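Probable Thioesterase (Bartonella henselae, PDB 3HM0) is a probable thioesterase, and would be expected to hydrolyse acyl thioester substrates, as other hot-dog fold members of its superfamily do. Local coordinates at residues G84-G87 with E88-F92; R119-A123 with R124-E128. All blocks are in the same frame, centred on the assembly; numbering follows the deposited sequence.

Interaction 1: residues G84-G87 with E88-F92; sequences GVEG and EKLFF
Gly-84 meets Lys-89 as the chain folds back on itself: the Gly-84 CA stands 4.1 Å from Lys-89 CG and 4.0 Å from Lys-89 N. It leaves helix 78-83 at positive phi (113°), in a backbone conformation that glycine, with no CB, adopts without a clash against the preceding carbonyl oxygen. Gly-84 O accepts a hydrogen bond from Gly-87 N (2.8 Å), which closes a type I beta turn. Val-85 takes the next corner with its branch turned away from the returning chain, while its backbone N is bonded to Ser-83 OG. Glu-86 supplies the apolar touch, its CB lying 4.0 Å from Leu-90 CD1. Its CG lies anti to the carbonyl carbon (chi1 -55°) and a bend at chi2 carries the carboxylate away from 88-92, leaving the CB methylene against the leucine. Gly-87, again at positive phi, hands the chain over to Glu-88. The Glu-88 carboxylate is held from further along the chain, by a salt bridge from OE2 to Arg-155 NE and a hydrogen bond from OE1 to Asn-149 ND2. Buried Leu-90 rests on Leu-147 of strand 136-149. This is a helix-to-strand connection through a tight turn with glycine at both ends, delivering the chain from helix 78-83 to strand 90-101 of a hot-dog fold sheet.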
ATOM      1  N   GLY A  84      11.102 -23.320  -5.341  1.00 34.91           N
ATOM      2  CA  GLY A  84      12.008 -23.984  -6.256  1.00 35.78           C
ATOM      3  C   GLY A  84      11.676 -25.461  -6.398  1.00 36.65           C
ATOM      4  O   GLY A  84      12.245 -26.145  -7.241  1.00 36.52           O
ATOM      5  N   VAL A  85      10.741 -25.942  -5.581  1.00 37.61           N
ATOM      6  CA  VAL A  85      10.397 -27.358  -5.512  1.00 39.04           C
ATOM      7  C   VAL A  85      10.098 -28.007  -6.865  1.00 40.08           C
ATOM      8  O   VAL A  85      10.407 -29.181  -7.074  1.00 40.83           O
ATOM      9  CB  VAL A  85       9.193 -27.597  -4.569  1.00 39.33           C
ATOM     10  CG1 VAL A  85       7.868 -27.136  -5.220  1.00 38.04           C
ATOM     11  CG2 VAL A  85       9.128 -29.080  -4.168  1.00 39.31           C
ATOM     12  N   GLU A  86       9.492 -27.233  -7.765  1.00 40.88           N
ATOM     13  CA  GLU A  86       9.085 -27.695  -9.080  1.00 41.09           C
ATOM     14  C   GLU A  86      10.270 -27.770 -10.055  1.00 41.21           C
ATOM     15  O   GLU A  86      10.126 -28.210 -11.188  1.00 41.74           O
ATOM     16  CB  GLU A  86       7.992 -26.770  -9.640  1.00 41.48           C
ATOM     17  CG  GLU A  86       6.754 -26.581  -8.764  1.00 42.23           C
ATOM     18  CD  GLU A  86       5.940 -27.855  -8.575  1.00 44.48           C
ATOM     19  OE1 GLU A  86       5.840 -28.668  -9.522  1.00 46.41           O
ATOM     20  OE2 GLU A  86       5.381 -28.047  -7.477  1.00 44.68           O
ATOM     21  N   GLY A  87      11.451 -27.360  -9.615  1.00 41.60           N
ATOM     22  CA  GLY A  87      12.624 -27.360 -10.493  1.00 41.94           C
ATOM     23  C   GLY A  87      13.207 -25.970 -10.664  1.00 42.18           C
ATOM     24  O   GLY A  87      14.431 -25.799 -10.699  1.00 42.61           O
ATOM     25  N   GLU A  88      12.318 -24.984 -10.776  1.00 41.86           N
ATOM     26  CA  GLU A  88      12.675 -23.563 -10.718  1.00 41.56           C
ATOM     27  C   GLU A  88      11.625 -22.806  -9.904  1.00 41.10           C
ATOM     28  O   GLU A  88      10.535 -23.321  -9.650  1.00 41.01           O
ATOM     29  CB  GLU A  88      12.820 -22.960 -12.128  1.00 41.70           C
ATOM     30  CG  GLU A  88      11.893 -23.565 -13.177  1.00 41.61           C
ATOM     31  CD  GLU A  88      11.825 -22.760 -14.477  1.00 42.11           C
ATOM     32  OE1 GLU A  88      12.735 -21.936 -14.758  1.00 41.57           O
ATOM     33  OE2 GLU A  88      10.849 -22.973 -15.222  1.00 39.79           O
ATOM     34  N   LYS A  89      11.951 -21.583  -9.498  1.00 40.70           N
ATOM     35  CA  LYS A  89      11.004 -20.750  -8.773  1.00 40.32           C
ATOM     36  C   LYS A  89       9.964 -20.198  -9.737  1.00 39.90           C
ATOM     37  O   LYS A  89      10.278 -19.863 -10.877  1.00 39.72           O
ATOM     38  CB  LYS A  89      11.721 -19.619  -8.057  1.00 40.52           C
ATOM     39  CG  LYS A  89      12.870 -20.084  -7.201  1.00 41.76           C
ATOM     40  CD  LYS A  89      13.423 -18.944  -6.376  1.00 44.35           C
ATOM     41  CE  LYS A  89      14.350 -19.452  -5.298  1.00 45.44           C
ATOM     42  NZ  LYS A  89      15.330 -18.378  -4.975  1.00 48.05           N
ATOM     43  N   LEU A  90       8.721 -20.126  -9.277  1.00 39.21           N
ATOM     44  CA  LEU A  90       7.599 -19.820 -10.154  1.00 38.86           C
ATOM     45  C   LEU A  90       6.654 -18.858  -9.478  1.00 38.11           C
ATOM     46  O   LEU A  90       6.416 -18.972  -8.285  1.00 38.63           O
ATOM     47  CB  LEU A  90       6.854 -21.106 -10.571  1.00 38.76           C
ATOM     48  CG  LEU A  90       7.642 -22.072 -11.471  1.00 39.52           C
ATOM     49  CD1 LEU A  90       6.959 -23.438 -11.593  1.00 38.93           C
ATOM     50  CD2 LEU A  90       7.929 -21.451 -12.857  1.00 37.94           C
ATOM     51  N   PHE A  91       6.121 -17.909 -10.241  1.00 37.29           N
ATOM     52  CA  PHE A  91       5.253 -16.880  -9.688  1.00 36.53           C
ATOM     53  C   PHE A  91       4.081 -16.669 -10.606  1.00 36.50           C
ATOM     54  O   PHE A  91       4.226 -16.685 -11.816  1.00 36.67           O
ATOM     55  CB  PHE A  91       5.981 -15.535  -9.522  1.00 36.23           C
ATOM     56  CG  PHE A  91       7.252 -15.597  -8.706  1.00 33.83           C
ATOM     57  CD1 PHE A  91       7.223 -15.397  -7.327  1.00 33.28           C
ATOM     58  CD2 PHE A  91       8.473 -15.820  -9.322  1.00 32.30           C
ATOM     59  CE1 PHE A  91       8.396 -15.435  -6.560  1.00 31.77           C
ATOM     60  CE2 PHE A  91       9.656 -15.869  -8.581  1.00 33.53           C
ATOM     61  CZ  PHE A  91       9.620 -15.674  -7.189  1.00 33.34           C
ATOM     62  N   PHE A  92       2.906 -16.477 -10.023  1.00 36.65           N
ATOM     63  CA  PHE A  92       1.765 -15.993 -10.770  1.00 36.53           C
ATOM     64  C   PHE A  92       1.961 -14.529 -11.170  1.00 36.72           C
ATOM     65  O   PHE A  92       2.708 -13.781 -10.514  1.00 37.02           O
ATOM     66  CB  PHE A  92       0.499 -16.168  -9.968  1.00 36.00           C
ATOM     67  CG  PHE A  92       0.024 -17.574  -9.920  1.00 37.11           C
ATOM     68  CD1 PHE A  92      -0.170 -18.299 -11.093  1.00 37.42           C
ATOM     69  CD2 PHE A  92      -0.241 -18.188  -8.706  1.00 37.45           C
ATOM     70  CE1 PHE A  92      -0.625 -19.607 -11.051  1.00 37.62           C
ATOM     71  CE2 PHE A  92      -0.710 -19.499  -8.662  1.00 37.03           C
ATOM     72  CZ  PHE A  92      -0.901 -20.207  -9.824  1.00 37.48           C
TER

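Interaction 2: residues R119-A123 with R124-E128; sequences RLQGA and RFFME
Phe-126 N donates to Arg-119 O at 2.8 Å. The return bond of this antiparallel hydrogen-bonded pair, from Arg-119 N to Phe-126 O, is weak at 3.4 Å, and Phe-126 O is also hydrogen-bonded to Ser-118 OG. Arg-119 O has a further neighbour in Phe-125 CA, a CA-H...O contact of 3.2 Å. On the same side of the sheet the two side chains of the pair form a cation-pi contact: Arg-119 CZ sits 4.6 Å from the centroid of the Phe-126 ring and 7° off its normal, although the guanidinium is tilted 35° from the ring plane. With CG anti to the backbone N (chi1 -163°) and a bend at chi3, the arginine brings NE over one ring face, while Arg-119 CB lies beside Phe-126 CD1 at 3.7 Å. Gln-121 approaches that ring from the edge, its OE1 near the ring plane and 4.0 Å from Phe-126 CE1; the amide plane is steeply inclined to the ring. Arg-124 directs its charge away from the turn, to a salt bridge between its NH2 and Glu-144 OE2. On the other side of the sheet Leu-120 CD1 packs on Phe-125 CB at 3.8 Å, and the buried Phe-125 side chain also packs on Ile-117, Ile-145 and Leu-157. The chemistry implies two roles for this hairpin end: exposed Arg-119 and Gln-121 with partly exposed Phe-126 make a surface patch joined by cation-pi and edge contacts, while Phe-125 anchors the opposite face in apolar packing.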
ATOM      1  N   ARG A 119     -11.716 -20.240 -17.116  1.00 50.12           N
ATOM      2  CA  ARG A 119     -11.033 -20.795 -18.297  1.00 51.25           C
ATOM      3  C   ARG A 119      -9.592 -21.175 -17.965  1.00 51.35           C
ATOM      4  O   ARG A 119      -8.850 -20.379 -17.396  1.00 51.24           O
ATOM      5  CB  ARG A 119     -11.070 -19.808 -19.472  1.00 51.52           C
ATOM      6  CG  ARG A 119     -10.757 -20.396 -20.882  1.00 54.09           C
ATOM      7  CD  ARG A 119     -11.401 -19.537 -22.024  1.00 58.01           C
ATOM      8  NE  ARG A 119     -11.735 -18.178 -21.562  1.00 60.45           N
ATOM      9  CZ  ARG A 119     -11.952 -17.113 -22.338  1.00 62.42           C
ATOM     10  NH1 ARG A 119     -11.886 -17.205 -23.667  1.00 62.96           N
ATOM     11  NH2 ARG A 119     -12.236 -15.937 -21.772  1.00 62.35           N
ATOM     12  N   LEU A 120      -9.230 -22.412 -18.295  1.00 51.89           N
ATOM     13  CA  LEU A 120      -7.862 -22.915 -18.191  1.00 52.57           C
ATOM     14  C   LEU A 120      -7.286 -22.979 -19.597  1.00 52.77           C
ATOM     15  O   LEU A 120      -8.043 -23.075 -20.558  1.00 52.85           O
ATOM     16  CB  LEU A 120      -7.868 -24.316 -17.576  1.00 52.72           C
ATOM     17  CG  LEU A 120      -6.643 -24.850 -16.820  1.00 53.74           C
ATOM     18  CD1 LEU A 120      -6.249 -23.945 -15.660  1.00 53.31           C
ATOM     19  CD2 LEU A 120      -6.912 -26.270 -16.295  1.00 55.37           C
ATOM     20  N   GLN A 121      -5.960 -22.918 -19.724  1.00 53.06           N
ATOM     21  CA  GLN A 121      -5.300 -22.970 -21.046  1.00 53.13           C
ATOM     22  C   GLN A 121      -3.860 -23.462 -20.982  1.00 52.56           C
ATOM     23  O   GLN A 121      -3.077 -23.186 -21.894  1.00 53.06           O
ATOM     24  CB  GLN A 121      -5.312 -21.597 -21.738  1.00 53.58           C
ATOM     25  CG  GLN A 121      -6.433 -21.358 -22.751  1.00 55.53           C
ATOM     26  CD  GLN A 121      -6.343 -19.977 -23.406  1.00 58.28           C
ATOM     27  OE1 GLN A 121      -5.296 -19.314 -23.369  1.00 59.53           O
ATOM     28  NE2 GLN A 121      -7.447 -19.538 -24.004  1.00 59.01           N
ATOM     29  N   GLY A 122      -3.499 -24.157 -19.905  1.00 51.83           N
ATOM     30  CA  GLY A 122      -2.175 -24.796 -19.803  1.00 50.69           C
ATOM     31  C   GLY A 122      -0.969 -23.891 -19.573  1.00 49.86           C
ATOM     32  O   GLY A 122       0.064 -24.377 -19.102  1.00 49.58           O
ATOM     33  N   ALA A 123      -1.087 -22.597 -19.926  1.00 48.79           N
ATOM     34  CA  ALA A 123      -0.096 -21.567 -19.557  1.00 47.68           C
ATOM     35  C   ALA A 123      -0.717 -20.228 -19.063  1.00 47.06           C
ATOM     36  O   ALA A 123      -0.008 -19.374 -18.520  1.00 46.80           O
ATOM     37  CB  ALA A 123       0.879 -21.333 -20.691  1.00 47.18           C
ATOM     38  N   ARG A 124      -2.026 -20.061 -19.277  1.00 46.10           N
ATOM     39  CA  ARG A 124      -2.810 -18.898 -18.813  1.00 45.13           C
ATOM     40  C   ARG A 124      -4.055 -19.470 -18.158  1.00 43.98           C
ATOM     41  O   ARG A 124      -4.556 -20.503 -18.592  1.00 44.28           O
ATOM     42  CB  ARG A 124      -3.321 -18.004 -19.975  1.00 45.42           C
ATOM     43  CG  ARG A 124      -2.425 -17.802 -21.189  1.00 46.83           C
ATOM     44  CD  ARG A 124      -1.315 -16.799 -20.926  1.00 50.60           C
ATOM     45  NE  ARG A 124      -1.678 -15.430 -21.300  1.00 52.69           N
ATOM     46  CZ  ARG A 124      -0.796 -14.454 -21.548  1.00 53.53           C
ATOM     47  NH1 ARG A 124       0.512 -14.684 -21.463  1.00 53.11           N
ATOM     48  NH2 ARG A 124      -1.218 -13.235 -21.882  1.00 52.80           N
ATOM     49  N   PHE A 125      -4.591 -18.797 -17.146  1.00 42.36           N
ATOM     50  CA  PHE A 125      -5.962 -19.095 -16.714  1.00 40.65           C
ATOM     51  C   PHE A 125      -6.752 -17.825 -16.379  1.00 39.47           C
ATOM     52  O   PHE A 125      -6.168 -16.768 -16.166  1.00 39.11           O
ATOM     53  CB  PHE A 125      -6.001 -20.138 -15.586  1.00 40.48           C
ATOM     54  CG  PHE A 125      -5.420 -19.659 -14.295  1.00 40.24           C
ATOM     55  CD1 PHE A 125      -4.052 -19.753 -14.058  1.00 39.41           C
ATOM     56  CD2 PHE A 125      -6.238 -19.106 -13.316  1.00 39.40           C
ATOM     57  CE1 PHE A 125      -3.515 -19.298 -12.866  1.00 39.71           C
ATOM     58  CE2 PHE A 125      -5.699 -18.643 -12.109  1.00 40.03           C
ATOM     59  CZ  PHE A 125      -4.348 -18.738 -11.881  1.00 38.19           C
ATOM     60  N   PHE A 126      -8.076 -17.947 -16.358  1.00 38.11           N
ATOM     61  CA  PHE A 126      -8.973 -16.801 -16.345  1.00 37.11           C
ATOM     62  C   PHE A 126      -9.943 -16.855 -15.160  1.00 37.11           C
ATOM     63  O   PHE A 126     -10.653 -17.854 -14.959  1.00 36.90           O
ATOM     64  CB  PHE A 126      -9.748 -16.709 -17.674  1.00 36.69           C
ATOM     65  CG  PHE A 126      -8.873 -16.465 -18.883  1.00 35.75           C
ATOM     66  CD1 PHE A 126      -8.138 -17.502 -19.459  1.00 35.25           C
ATOM     67  CD2 PHE A 126      -8.789 -15.192 -19.453  1.00 34.46           C
ATOM     68  CE1 PHE A 126      -7.306 -17.266 -20.587  1.00 36.46           C
ATOM     69  CE2 PHE A 126      -7.981 -14.947 -20.582  1.00 34.95           C
ATOM     70  CZ  PHE A 126      -7.236 -15.977 -21.149  1.00 34.65           C
ATOM     71  N   MET A 127      -9.970 -15.780 -14.375  1.00 36.59           N
ATOM     72  CA  MET A 127     -10.816 -15.739 -13.195  1.00 36.54           C
ATOM     73  C   MET A 127     -11.907 -14.664 -13.245  1.00 36.61           C
ATOM     74  O   MET A 127     -11.718 -13.572 -13.815  1.00 36.65           O
ATOM     75  CB  MET A 127      -9.958 -15.601 -11.928  1.00 36.57           C
ATOM     76  CG  MET A 127      -9.561 -16.924 -11.302  1.00 36.43           C
ATOM     77  SD  MET A 127      -8.253 -16.721 -10.069  1.00 38.83           S
ATOM     78  CE  MET A 127      -8.451 -18.155  -9.025  1.00 37.33           C
ATOM     79  N   GLU A 128     -13.051 -14.990 -12.650  1.00 36.33           N
ATOM     80  CA  GLU A 128     -14.136 -14.038 -12.483  1.00 36.61           C
ATOM     81  C   GLU A 128     -14.286 -13.807 -10.999  1.00 35.53           C
ATOM     82  O   GLU A 128     -14.627 -14.733 -10.256  1.00 35.36           O
ATOM     83  CB  GLU A 128     -15.459 -14.585 -13.026  1.00 37.15           C
ATOM     84  CG  GLU A 128     -15.658 -14.442 -14.531  1.00 41.89           C
ATOM     85  CD  GLU A 128     -16.910 -15.196 -15.044  1.00 48.05           C
ATOM     86  OE1 GLU A 128     -17.802 -15.559 -14.221  1.00 49.80           O
ATOM     87  OE2 GLU A 128     -16.989 -15.418 -16.279  1.00 49.96           O
TER

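Both are local contacts within one continuous stretch of chain, at the protein surface, their centres about 18 Å apart. Among the residues that touch, one is buried in each: Leu-90 in interaction 1 and Phe-125 in interaction 2. Interaction 1 joins a helix to a strand through a glycine-flanked turn, with no hydrogen bond running from 84-87 to 88-92. Interaction 2 pairs two neighbouring strands of a hairpin, with backbone bonds and a cation-pi contact. The two segments that follow the turns, on strands 90-101 and 124-133, lie on either side of strand 136-149 in one sheet. The contacts meet where Phe-92 CE1 packs 3.4 Å from Phe-125 CE1, the rings steeply inclined at about 80°.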